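Local coordinates for protein PlaB phospholipase (Legionella pneumophila, PDB 6ZTI) that probably hydrolyses phospholipids as a virulence-linked alpha/beta hydrolase, its activity controlled by NAD(H)-mediated assembly into tetramers, at residues 192-197 and 254-259; 288-293 and 308-313; 358-363 and 415-420. All blocks are in the same frame, centred on the assembly; numbering follows the deposited sequence.

Contact 1 (192-197 and 254-259); sequences SFVLTG and QPMAFG
Val194 and Phe258 pair between strand 192-197 and strand 257-259, which run in the same direction with 9° between their axes and about 4.8 Å separating them. This is the last step of the parallel six-stranded sheet of the alpha/beta hydrolase fold, with 257-261 as its outermost strand within the chain. It illustrates how such a sheet joins segments distant in sequence, since the intervening chain first visits helix 223-226 and two strands of another sheet.

Val194 uses both of its backbone polar atoms on the neighbour: its N donates to Ala257 O at 3.1 Å, and its O accepts from Gly259 N at 3.0 Å. The second bond is nearly collinear with the carbonyl, whereas in the first the donor stands 39° above the carbonyl plane. Thr196 N then reaches Gly259 O at 3.0 Å.

On the face carrying Phe193 and Leu195, Ala257 CB approaches Phe193 CD2 obliquely at 3.6 Å, beneath helix 300-320. The reverse face belongs to Val194 and Phe258, which pack against helix 223-226. There the CG1 branch of Val194, held trans to the backbone N (chi1 169°), meets the ring of Phe258 at its edge rather than over a face, 3.8 Å from CD1.

Before the ladder begins, Tyr303 OH fills the gap by hydrogen-bonding to both Ser192 O and Ala257 N. Met256 extends from its backbone to CG and SD, then bends at chi3, which turns its methyl back over Ser192. The buried hydroxyl of Ser192 has no polar hydrogen-bonding partner in the model; instead its OG lies tightly against sulfur, 3.1 Å from Met256 SD.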
loop_
_atom_site.group_PDB
_atom_site.type_symbol
_atom_site.label_atom_id
_atom_site.label_comp_id
_atom_site.label_asym_id
_atom_site.label_seq_id
_atom_site.Cartn_x
_atom_site.Cartn_y
_atom_site.Cartn_z
ATOM N N SER B 192 38.691 13.775 15.685
ATOM C CA SER B 192 37.335 13.966 15.205
ATOM C C SER B 192 36.602 15.017 16.033
ATOM O O SER B 192 36.756 15.077 17.259
ATOM C CB SER B 192 36.586 12.636 15.266
ATOM O OG SER B 192 35.335 12.760 14.629
ATOM N N PHE B 193 35.790 15.838 15.365
ATOM C CA PHE B 193 35.087 16.934 16.023
ATOM C C PHE B 193 33.703 17.107 15.416
ATOM O O PHE B 193 33.511 16.930 14.207
ATOM C CB PHE B 193 35.832 18.279 15.880
ATOM C CG PHE B 193 37.315 18.185 16.061
ATOM C CD1 PHE B 193 38.116 17.634 15.071
ATOM C CD2 PHE B 193 37.919 18.682 17.206
ATOM C CE1 PHE B 193 39.481 17.553 15.236
ATOM C CE2 PHE B 193 39.296 18.613 17.369
ATOM C CZ PHE B 193 40.075 18.047 16.385
ATOM N N VAL B 194 32.744 17.496 16.255
ATOM C CA VAL B 194 31.416 17.897 15.807
ATOM C C VAL B 194 31.184 19.337 16.228
ATOM O O VAL B 194 31.343 19.684 17.404
ATOM C CB VAL B 194 30.316 16.987 16.367
ATOM C CG1 VAL B 194 28.935 17.601 16.086
ATOM C CG2 VAL B 194 30.451 15.570 15.754
ATOM N N LEU B 195 30.857 20.182 15.270
ATOM C CA LEU B 195 30.429 21.537 15.561
ATOM C C LEU B 195 29.039 21.736 14.988
ATOM O O LEU B 195 28.749 21.285 13.881
ATOM C CB LEU B 195 31.403 22.556 14.972
ATOM C CG LEU B 195 32.868 22.453 15.411
ATOM C CD1 LEU B 195 33.745 23.419 14.609
ATOM C CD2 LEU B 195 33.029 22.745 16.875
ATOM N N THR B 196 28.163 22.382 15.744
ATOM C CA THR B 196 26.858 22.702 15.187
ATOM C C THR B 196 26.315 23.946 15.874
ATOM O O THR B 196 26.920 24.488 16.804
ATOM C CB THR B 196 25.896 21.522 15.324
ATOM O OG1 THR B 196 24.750 21.739 14.492
ATOM C CG2 THR B 196 25.484 21.392 16.737
ATOM N N GLY B 197 25.172 24.411 15.373
ATOM C CA GLY B 197 24.490 25.541 15.954
ATOM C C GLY B 197 23.050 25.153 16.231
ATOM O O GLY B 197 22.590 24.080 15.830
ATOM N N GLN B 254 33.528 6.481 22.596
ATOM C CA GLN B 254 34.620 7.222 23.189
ATOM C C GLN B 254 34.316 8.713 23.110
ATOM O O GLN B 254 33.556 9.148 22.247
ATOM C CB GLN B 254 35.926 6.906 22.470
ATOM C CG GLN B 254 36.373 5.468 22.647
ATOM C CD GLN B 254 36.675 5.142 24.092
ATOM O OE1 GLN B 254 36.063 4.250 24.689
ATOM N NE2 GLN B 254 37.619 5.870 24.666
ATOM N N PRO B 255 34.883 9.511 24.007
ATOM C CA PRO B 255 34.631 10.953 23.966
ATOM C C PRO B 255 35.028 11.551 22.625
ATOM O O PRO B 255 36.099 11.263 22.083
ATOM C CB PRO B 255 35.513 11.501 25.097
ATOM C CG PRO B 255 35.771 10.340 25.998
ATOM C CD PRO B 255 35.809 9.143 25.097
ATOM N N MET B 256 34.167 12.418 22.105
ATOM C CA MET B 256 34.483 13.205 20.923
ATOM C C MET B 256 34.195 14.674 21.195
ATOM O O MET B 256 33.178 15.017 21.810
ATOM C CB MET B 256 33.669 12.736 19.703
ATOM C CG MET B 256 34.085 13.416 18.394
ATOM S SD MET B 256 33.272 12.810 16.879
ATOM C CE MET B 256 33.844 11.106 16.852
ATOM N N ALA B 257 35.093 15.537 20.723
ATOM C CA ALA B 257 34.891 16.974 20.821
ATOM C C ALA B 257 33.520 17.358 20.277
ATOM O O ALA B 257 33.079 16.854 19.241
ATOM C CB ALA B 257 35.990 17.707 20.043
ATOM N N PHE B 258 32.839 18.249 20.991
ATOM C CA PHE B 258 31.470 18.617 20.656
ATOM C C PHE B 258 31.235 20.048 21.092
ATOM O O PHE B 258 31.367 20.368 22.275
ATOM C CB PHE B 258 30.460 17.676 21.329
ATOM C CG PHE B 258 29.026 18.062 21.101
ATOM C CD1 PHE B 258 28.464 17.952 19.847
ATOM C CD2 PHE B 258 28.241 18.542 22.141
ATOM C CE1 PHE B 258 27.159 18.312 19.624
ATOM C CE2 PHE B 258 26.943 18.894 21.927
ATOM C CZ PHE B 258 26.397 18.780 20.660
ATOM N N GLY B 259 30.861 20.893 20.146
ATOM C CA GLY B 259 30.589 22.283 20.439
ATOM C C GLY B 259 29.323 22.738 19.758
ATOM O O GLY B 259 29.090 22.435 18.588
#

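Contact 2 (288-293 and 308-313)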
loop_
_atom_site.group_PDB
_atom_site.type_symbol
_atom_site.label_atom_id
_atom_site.label_comp_id
_atom_site.label_asym_id
_atom_site.label_seq_id
_atom_site.Cartn_x
_atom_site.Cartn_y
_atom_site.Cartn_z
ATOM N N ALA B 288 34.705 29.481 11.493
ATOM C CA ALA B 288 36.066 29.594 10.983
ATOM C C ALA B 288 37.081 29.555 12.119
ATOM O O ALA B 288 38.114 28.876 12.020
ATOM C CB ALA B 288 36.209 30.886 10.182
ATOM N N ILE B 289 36.797 30.272 13.207
ATOM C CA ILE B 289 37.726 30.343 14.329
ATOM C C ILE B 289 37.925 28.972 14.950
ATOM O O ILE B 289 39.049 28.592 15.298
ATOM C CB ILE B 289 37.228 31.367 15.367
ATOM C CG1 ILE B 289 37.405 32.806 14.838
ATOM C CG2 ILE B 289 37.972 31.185 16.699
ATOM C CD1 ILE B 289 36.498 33.816 15.511
ATOM N N TRP B 290 36.847 28.205 15.111
ATOM C CA TRP B 290 36.996 26.923 15.786
ATOM C C TRP B 290 37.471 25.827 14.844
ATOM O O TRP B 290 38.111 24.875 15.302
ATOM C CB TRP B 290 35.684 26.537 16.474
ATOM C CG TRP B 290 35.513 27.342 17.714
ATOM C CD1 TRP B 290 34.681 28.404 17.896
ATOM C CD2 TRP B 290 36.246 27.194 18.933
ATOM N NE1 TRP B 290 34.830 28.910 19.164
ATOM C CE2 TRP B 290 35.790 28.188 19.818
ATOM C CE3 TRP B 290 37.236 26.307 19.363
ATOM C CZ2 TRP B 290 36.283 28.314 21.114
ATOM C CZ3 TRP B 290 37.735 26.441 20.641
ATOM C CH2 TRP B 290 37.253 27.436 21.507
ATOM N N ILE B 291 37.202 25.947 13.538
ATOM C CA ILE B 291 37.805 25.020 12.581
ATOM C C ILE B 291 39.322 25.132 12.620
ATOM O O ILE B 291 40.033 24.121 12.577
ATOM C CB ILE B 291 37.266 25.267 11.158
ATOM C CG1 ILE B 291 35.894 24.631 11.012
ATOM C CG2 ILE B 291 38.224 24.697 10.110
ATOM C CD1 ILE B 291 35.192 24.915 9.714
ATOM N N LEU B 292 39.840 26.361 12.688
ATOM C CA LEU B 292 41.289 26.562 12.694
ATOM C C LEU B 292 41.924 25.925 13.922
ATOM O O LEU B 292 42.995 25.309 13.834
ATOM C CB LEU B 292 41.606 28.060 12.637
ATOM C CG LEU B 292 43.062 28.491 12.458
ATOM C CD1 LEU B 292 43.674 27.865 11.213
ATOM C CD2 LEU B 292 43.143 30.008 12.376
ATOM N N ARG B 293 41.263 26.043 15.073
ATOM C CA ARG B 293 41.741 25.382 16.283
ATOM C C ARG B 293 41.758 23.868 16.104
ATOM O O ARG B 293 42.737 23.199 16.458
ATOM C CB ARG B 293 40.850 25.768 17.466
ATOM C CG ARG B 293 41.064 27.164 18.010
ATOM C CD ARG B 293 42.438 27.322 18.663
ATOM N NE ARG B 293 42.724 26.282 19.655
ATOM C CZ ARG B 293 42.353 26.330 20.934
ATOM N NH1 ARG B 293 41.666 27.367 21.403
ATOM N NH2 ARG B 293 42.669 25.330 21.748
ATOM N N LYS B 308 37.451 20.351 26.096
ATOM C CA LYS B 308 36.956 21.121 27.229
ATOM C C LYS B 308 36.596 22.542 26.823
ATOM O O LYS B 308 35.579 23.077 27.274
ATOM C CB LYS B 308 37.997 21.134 28.344
ATOM C CG LYS B 308 37.532 21.803 29.629
ATOM C CD LYS B 308 38.533 22.854 30.106
ATOM C CE LYS B 308 38.358 24.184 29.376
ATOM N NZ LYS B 308 38.750 25.338 30.237
ATOM N N GLU B 309 37.409 23.176 25.969
ATOM C CA GLU B 309 37.060 24.516 25.510
ATOM C C GLU B 309 35.716 24.517 24.794
ATOM O O GLU B 309 34.896 25.420 25.002
ATOM C CB GLU B 309 38.143 25.080 24.590
ATOM C CG GLU B 309 39.405 25.542 25.310
ATOM C CD GLU B 309 40.396 26.246 24.387
ATOM O OE1 GLU B 309 39.970 27.113 23.594
ATOM O OE2 GLU B 309 41.602 25.933 24.453
ATOM N N LEU B 310 35.467 23.518 23.946
ATOM C CA LEU B 310 34.210 23.515 23.202
ATOM C C LEU B 310 33.020 23.233 24.105
ATOM O O LEU B 310 31.913 23.731 23.851
ATOM C CB LEU B 310 34.261 22.494 22.073
ATOM C CG LEU B 310 35.144 22.901 20.899
ATOM C CD1 LEU B 310 35.356 21.705 19.994
ATOM C CD2 LEU B 310 34.530 24.049 20.130
ATOM N N ASP B 311 33.215 22.415 25.137
ATOM C CA ASP B 311 32.148 22.186 26.102
ATOM C C ASP B 311 31.774 23.478 26.824
ATOM O O ASP B 311 30.591 23.737 27.074
ATOM C CB ASP B 311 32.562 21.113 27.111
ATOM C CG ASP B 311 31.433 20.771 28.075
ATOM O OD1 ASP B 311 30.374 20.312 27.598
ATOM O OD2 ASP B 311 31.586 20.990 29.293
ATOM N N ASN B 312 32.767 24.296 27.171
ATOM C CA ASN B 312 32.478 25.597 27.760
ATOM C C ASN B 312 31.691 26.479 26.793
ATOM O O ASN B 312 30.768 27.189 27.205
ATOM C CB ASN B 312 33.772 26.300 28.164
ATOM C CG ASN B 312 34.404 25.695 29.391
ATOM O OD1 ASN B 312 33.756 24.955 30.136
ATOM N ND2 ASN B 312 35.674 26.016 29.620
ATOM N N ILE B 313 32.065 26.472 25.510
ATOM C CA ILE B 313 31.330 27.253 24.512
ATOM C C ILE B 313 29.892 26.754 24.405
ATOM O O ILE B 313 28.953 27.541 24.267
ATOM C CB ILE B 313 32.043 27.192 23.145
ATOM C CG1 ILE B 313 33.468 27.762 23.222
ATOM C CG2 ILE B 313 31.244 27.928 22.075
ATOM C CD1 ILE B 313 33.562 29.172 23.762
#
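Trp290 meets three residues of the facing helix, each on a different part of its indole. The two helices, 286-296 and 300-320, form an antiparallel helical hairpin packed on the hydrolase sheet, with segment axes 162° apart and 12.4 Å from each other. So wide a gap is a good example of helices joined through large side chains rather than through close backbones.

Leu310 lays its CD2 methyl over one face of the indole in a CH-pi contact, 4.0 Å from the centroid of the six-membered ring and closest to CE3 at its rim. Ile313 comes in obliquely, with CG1 3.6 Å from Trp290 CZ2. At the far edge, near the ring plane, Glu309 OE1 sits 3.4 Å from Trp290 CH2, and the ring and carboxylate planes are turned 72° apart.

That carboxylate is itself held in place by Arg293. The arginine bends at chi2 and chi3, bringing its guanidinium end-on to Glu309 in a two-pronged salt bridge. Below this layer, Trp290 and Leu310 both reach Leu195 of the sheet.

The two prongs differ in approach: Arg293 NH1 meets Glu309 OE1 on its syn side at 2.8 Å, while Arg293 NH2 comes to Glu309 OE2 from above the carboxylate plane, at 3.0 Å.

Contact 3 (358-363 and 415-420). With SND (thionicotinamide-adenine-dinucleotide), chain O.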
loop_
_atom_site.group_PDB
_atom_site.type_symbol
_atom_site.label_atom_id
_atom_site.label_comp_id
_atom_site.label_asym_id
_atom_site.label_seq_id
_atom_site.Cartn_x
_atom_site.Cartn_y
_atom_site.Cartn_z
ATOM N N TYR B 358 2.953 -2.540 19.326
ATOM C CA TYR B 358 3.362 -2.332 20.711
ATOM C C TYR B 358 2.979 -0.926 21.152
ATOM O O TYR B 358 2.852 -0.006 20.332
ATOM C CB TYR B 358 4.874 -2.529 20.881
ATOM C CG TYR B 358 5.632 -1.553 20.039
ATOM C CD1 TYR B 358 5.963 -1.859 18.732
ATOM C CD2 TYR B 358 5.971 -0.297 20.527
ATOM C CE1 TYR B 358 6.633 -0.949 17.933
ATOM C CE2 TYR B 358 6.638 0.619 19.737
ATOM C CZ TYR B 358 6.964 0.285 18.444
ATOM O OH TYR B 358 7.627 1.185 17.656
ATOM N N ASP B 359 2.814 -0.777 22.466
ATOM C CA ASP B 359 2.700 0.514 23.137
ATOM C C ASP B 359 3.928 0.715 24.017
ATOM O O ASP B 359 4.266 -0.165 24.821
ATOM C CB ASP B 359 1.444 0.587 24.011
ATOM C CG ASP B 359 0.155 0.576 23.209
ATOM O OD1 ASP B 359 0.088 1.240 22.152
ATOM O OD2 ASP B 359 -0.801 -0.087 23.662
ATOM N N LEU B 360 4.574 1.873 23.887
ATOM C CA LEU B 360 5.783 2.197 24.629
ATOM C C LEU B 360 5.539 3.408 25.515
ATOM O O LEU B 360 5.145 4.477 25.031
ATOM C CB LEU B 360 6.948 2.465 23.679
ATOM C CG LEU B 360 8.321 2.552 24.333
ATOM C CD1 LEU B 360 9.369 2.096 23.357
ATOM C CD2 LEU B 360 8.604 3.987 24.817
ATOM N N TYR B 361 5.840 3.257 26.798
ATOM C CA TYR B 361 5.561 4.268 27.804
ATOM C C TYR B 361 6.840 4.692 28.491
ATOM O O TYR B 361 7.638 3.845 28.901
ATOM C CB TYR B 361 4.609 3.752 28.874
ATOM C CG TYR B 361 3.273 3.320 28.370
ATOM C CD1 TYR B 361 3.053 2.010 27.987
ATOM C CD2 TYR B 361 2.218 4.210 28.302
ATOM C CE1 TYR B 361 1.827 1.608 27.538
ATOM C CE2 TYR B 361 0.987 3.813 27.854
ATOM C CZ TYR B 361 0.799 2.511 27.478
ATOM O OH TYR B 361 -0.422 2.110 27.019
ATOM N N LEU B 362 7.023 5.995 28.615
ATOM C CA LEU B 362 7.865 6.552 29.655
ATOM C C LEU B 362 7.115 6.510 30.984
ATOM O O LEU B 362 5.894 6.663 31.031
ATOM C CB LEU B 362 8.233 7.998 29.318
ATOM C CG LEU B 362 9.232 8.301 28.193
ATOM C CD1 LEU B 362 10.660 8.282 28.693
ATOM C CD2 LEU B 362 9.085 7.347 27.047
ATOM N N THR B 363 7.851 6.300 32.073
ATOM C CA THR B 363 7.251 6.275 33.396
ATOM C C THR B 363 8.101 7.100 34.352
ATOM O O THR B 363 9.309 7.254 34.155
ATOM C CB THR B 363 7.126 4.865 33.928
ATOM O OG1 THR B 363 8.429 4.280 34.013
ATOM C CG2 THR B 363 6.239 4.010 33.016
ATOM N N PHE B 415 10.911 2.867 31.541
ATOM C CA PHE B 415 10.194 2.475 30.338
ATOM C C PHE B 415 9.249 1.328 30.655
ATOM O O PHE B 415 9.560 0.456 31.467
ATOM C CB PHE B 415 11.127 1.981 29.226
ATOM C CG PHE B 415 12.179 2.946 28.832
ATOM C CD1 PHE B 415 11.871 4.259 28.579
ATOM C CD2 PHE B 415 13.483 2.523 28.674
ATOM C CE1 PHE B 415 12.842 5.143 28.194
ATOM C CE2 PHE B 415 14.465 3.414 28.291
ATOM C CZ PHE B 415 14.142 4.722 28.058
ATOM N N ARG B 416 8.115 1.306 29.968
ATOM C CA ARG B 416 7.248 0.142 29.945
ATOM C C ARG B 416 6.876 -0.123 28.492
ATOM O O ARG B 416 6.476 0.798 27.766
ATOM C CB ARG B 416 6.007 0.346 30.813
ATOM C CG ARG B 416 4.953 -0.703 30.597
ATOM C CD ARG B 416 3.789 -0.605 31.606
ATOM N NE ARG B 416 4.048 -1.378 32.827
ATOM C CZ ARG B 416 3.109 -1.903 33.619
ATOM N NH1 ARG B 416 1.818 -1.753 33.332
ATOM N NH2 ARG B 416 3.462 -2.600 34.698
ATOM N N VAL B 417 7.046 -1.369 28.063
ATOM C CA VAL B 417 6.760 -1.788 26.700
ATOM C C VAL B 417 5.716 -2.887 26.771
ATOM O O VAL B 417 5.930 -3.917 27.425
ATOM C CB VAL B 417 8.006 -2.294 25.965
ATOM C CG1 VAL B 417 7.610 -2.793 24.585
ATOM C CG2 VAL B 417 9.031 -1.208 25.862
ATOM N N LYS B 418 4.596 -2.662 26.107
ATOM C CA LYS B 418 3.526 -3.640 25.965
ATOM C C LYS B 418 3.474 -4.029 24.491
ATOM O O LYS B 418 3.063 -3.222 23.654
ATOM C CB LYS B 418 2.205 -3.039 26.441
ATOM C CG LYS B 418 1.013 -3.987 26.478
ATOM C CD LYS B 418 -0.241 -3.224 26.894
ATOM C CE LYS B 418 -1.491 -4.084 26.803
ATOM N NZ LYS B 418 -2.711 -3.294 26.463
ATOM N N ALA B 419 3.905 -5.247 24.172
ATOM C CA ALA B 419 3.852 -5.738 22.802
ATOM C C ALA B 419 2.626 -6.630 22.657
ATOM O O ALA B 419 2.121 -7.180 23.640
ATOM C CB ALA B 419 5.124 -6.492 22.431
ATOM N N TYR B 420 2.127 -6.737 21.429
ATOM C CA TYR B 420 0.925 -7.513 21.162
ATOM C C TYR B 420 1.235 -8.612 20.159
ATOM O O TYR B 420 2.112 -8.442 19.306
ATOM C CB TYR B 420 -0.215 -6.636 20.616
ATOM C CG TYR B 420 -0.557 -5.504 21.543
ATOM C CD1 TYR B 420 -1.516 -5.653 22.530
ATOM C CD2 TYR B 420 0.111 -4.291 21.457
ATOM C CE1 TYR B 420 -1.802 -4.622 23.392
ATOM C CE2 TYR B 420 -0.168 -3.270 22.308
ATOM C CZ TYR B 420 -1.121 -3.430 23.271
ATOM O OH TYR B 420 -1.377 -2.385 24.117
HETATM P PA SND O . 2.032 9.873 15.205
HETATM O O1A SND O . 2.759 10.578 14.126
HETATM O O2A SND O . 2.058 10.556 16.563
HETATM O O5B SND O . 2.566 8.357 15.439
HETATM C C5B SND O . 2.936 7.585 14.280
HETATM C C4B SND O . 2.930 6.116 14.620
HETATM O O4B SND O . 3.831 5.868 15.724
HETATM C C3B SND O . 1.577 5.544 15.045
HETATM O O3B SND O . 1.407 4.230 14.524
HETATM C C2B SND O . 1.682 5.548 16.565
HETATM O O2B SND O . 0.848 4.583 17.190
HETATM C C1B SND O . 3.144 5.166 16.738
HETATM N N9A SND O . 3.699 5.559 18.025
HETATM C C8A SND O . 3.975 6.833 18.445
HETATM N N7A SND O . 4.327 6.917 19.706
HETATM C C5A SND O . 4.283 5.603 20.144
HETATM C C6A SND O . 4.487 5.022 21.408
HETATM N N6A SND O . 4.879 5.713 22.485
HETATM N N1A SND O . 4.295 3.692 21.523
HETATM C C2A SND O . 3.964 2.992 20.435
HETATM N N3A SND O . 3.763 3.426 19.188
HETATM C C4A SND O . 3.917 4.752 19.115
HETATM O O3 SND O . 0.507 9.683 14.808
HETATM P PN SND O . -0.771 8.897 15.363
HETATM O O1N SND O . -0.622 8.694 16.821
HETATM O O2N SND O . -0.983 7.718 14.495
HETATM O O5D SND O . -1.861 10.037 15.063
HETATM C C5D SND O . -2.532 10.102 13.784
HETATM C C4D SND O . -2.804 11.540 13.379
HETATM O O4D SND O . -3.444 12.253 14.466
HETATM C C3D SND O . -1.582 12.386 13.018
HETATM O O3D SND O . -1.951 13.392 12.069
HETATM C C2D SND O . -1.222 13.005 14.369
HETATM O O2D SND O . -0.453 14.193 14.238
HETATM C C1D SND O . -2.618 13.307 14.897
HETATM N N1N SND O . -2.608 13.319 16.420
HETATM C C2N SND O . -2.724 12.136 17.049
HETATM C C3N SND O . -2.783 12.088 18.426
HETATM C C7N SND O . -3.020 10.795 19.123
HETATM S S7N SND O . -4.185 10.663 20.301
HETATM N N7N SND O . -2.314 9.759 18.718
HETATM C C4N SND O . -2.713 13.281 19.138
HETATM C C5N SND O . -2.577 14.481 18.468
HETATM C C6N SND O . -2.521 14.483 17.094
HETATM O O HOH W 1 8.772 1.640 34.260
#
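Arg416 O takes a hydrogen bond from Tyr361 N at 2.7 Å and a CA-H...O contact from Leu360 CA, while the edge of the Tyr361 ring merely lies alongside it, with CD1 3.6 Å away. Arg416 N returns a bond to Tyr361 O, making Tyr361 and Arg416 a hydrogen-bonded antiparallel pair. Asp359 and Lys418 form the next such pair, and Leu360 faces Val417 in the non-hydrogen-bonded site between them.

The side chains of Leu360, Val417 and Phe415 pack toward strands 340-349 and 452-463. Leu362 lies side by side with Phe415, its CD1 at the phenyl edge, 3.9 Å from Phe415 CE1, and comes close to Leu373 and a second dinucleotide. On the other face, Arg416 leads away to a salt bridge with Asp435, while Asp359 and Tyr361 touch Val208 of the second subunit. The hydroxyl of Tyr420 points at Asp359 OD2, at a modelled separation too short to be trusted.

The outward edge of strand 358-363 serves a different partner. Leu360 N donates to N1A of the thio-NAD adenine at 3.0 Å, and N6A of the adenine donates to Leu360 O at 2.8 Å with a nearly straight 174° angle. Tyr358 contributes its ring, CE2 lying 3.6 Å from SND C2A. Leu362 O accepts a hydrogen bond from N6A of the second dinucleotide. Here an edge strand acts as an adenine-recognition site, part of the intersubunit nucleotide pocket of this tetrameric phospholipase.

Overall arrangement
Contacts 1 and 2 form two layers of one hydrolase domain, their centres 9 Å apart. Leu310 is shared between them: its CD2 lies 3.8 Å from Leu195 CD2, and its CB packs on Gly259, which ties the helical hairpin to the last two strands of the parallel sheet. Contact 3 stands apart in the mixed sheet, its centre 33 Å from that of contact 1 and 41 Å from that of contact 2, across the chain's centre from the latter. Of the three, only contact 3 lies at the dinucleotides and the second subunit, its nearest atoms about 20 Å from contact 1 and about 23 Å from contact 2. All three contacts follow in series along the chain.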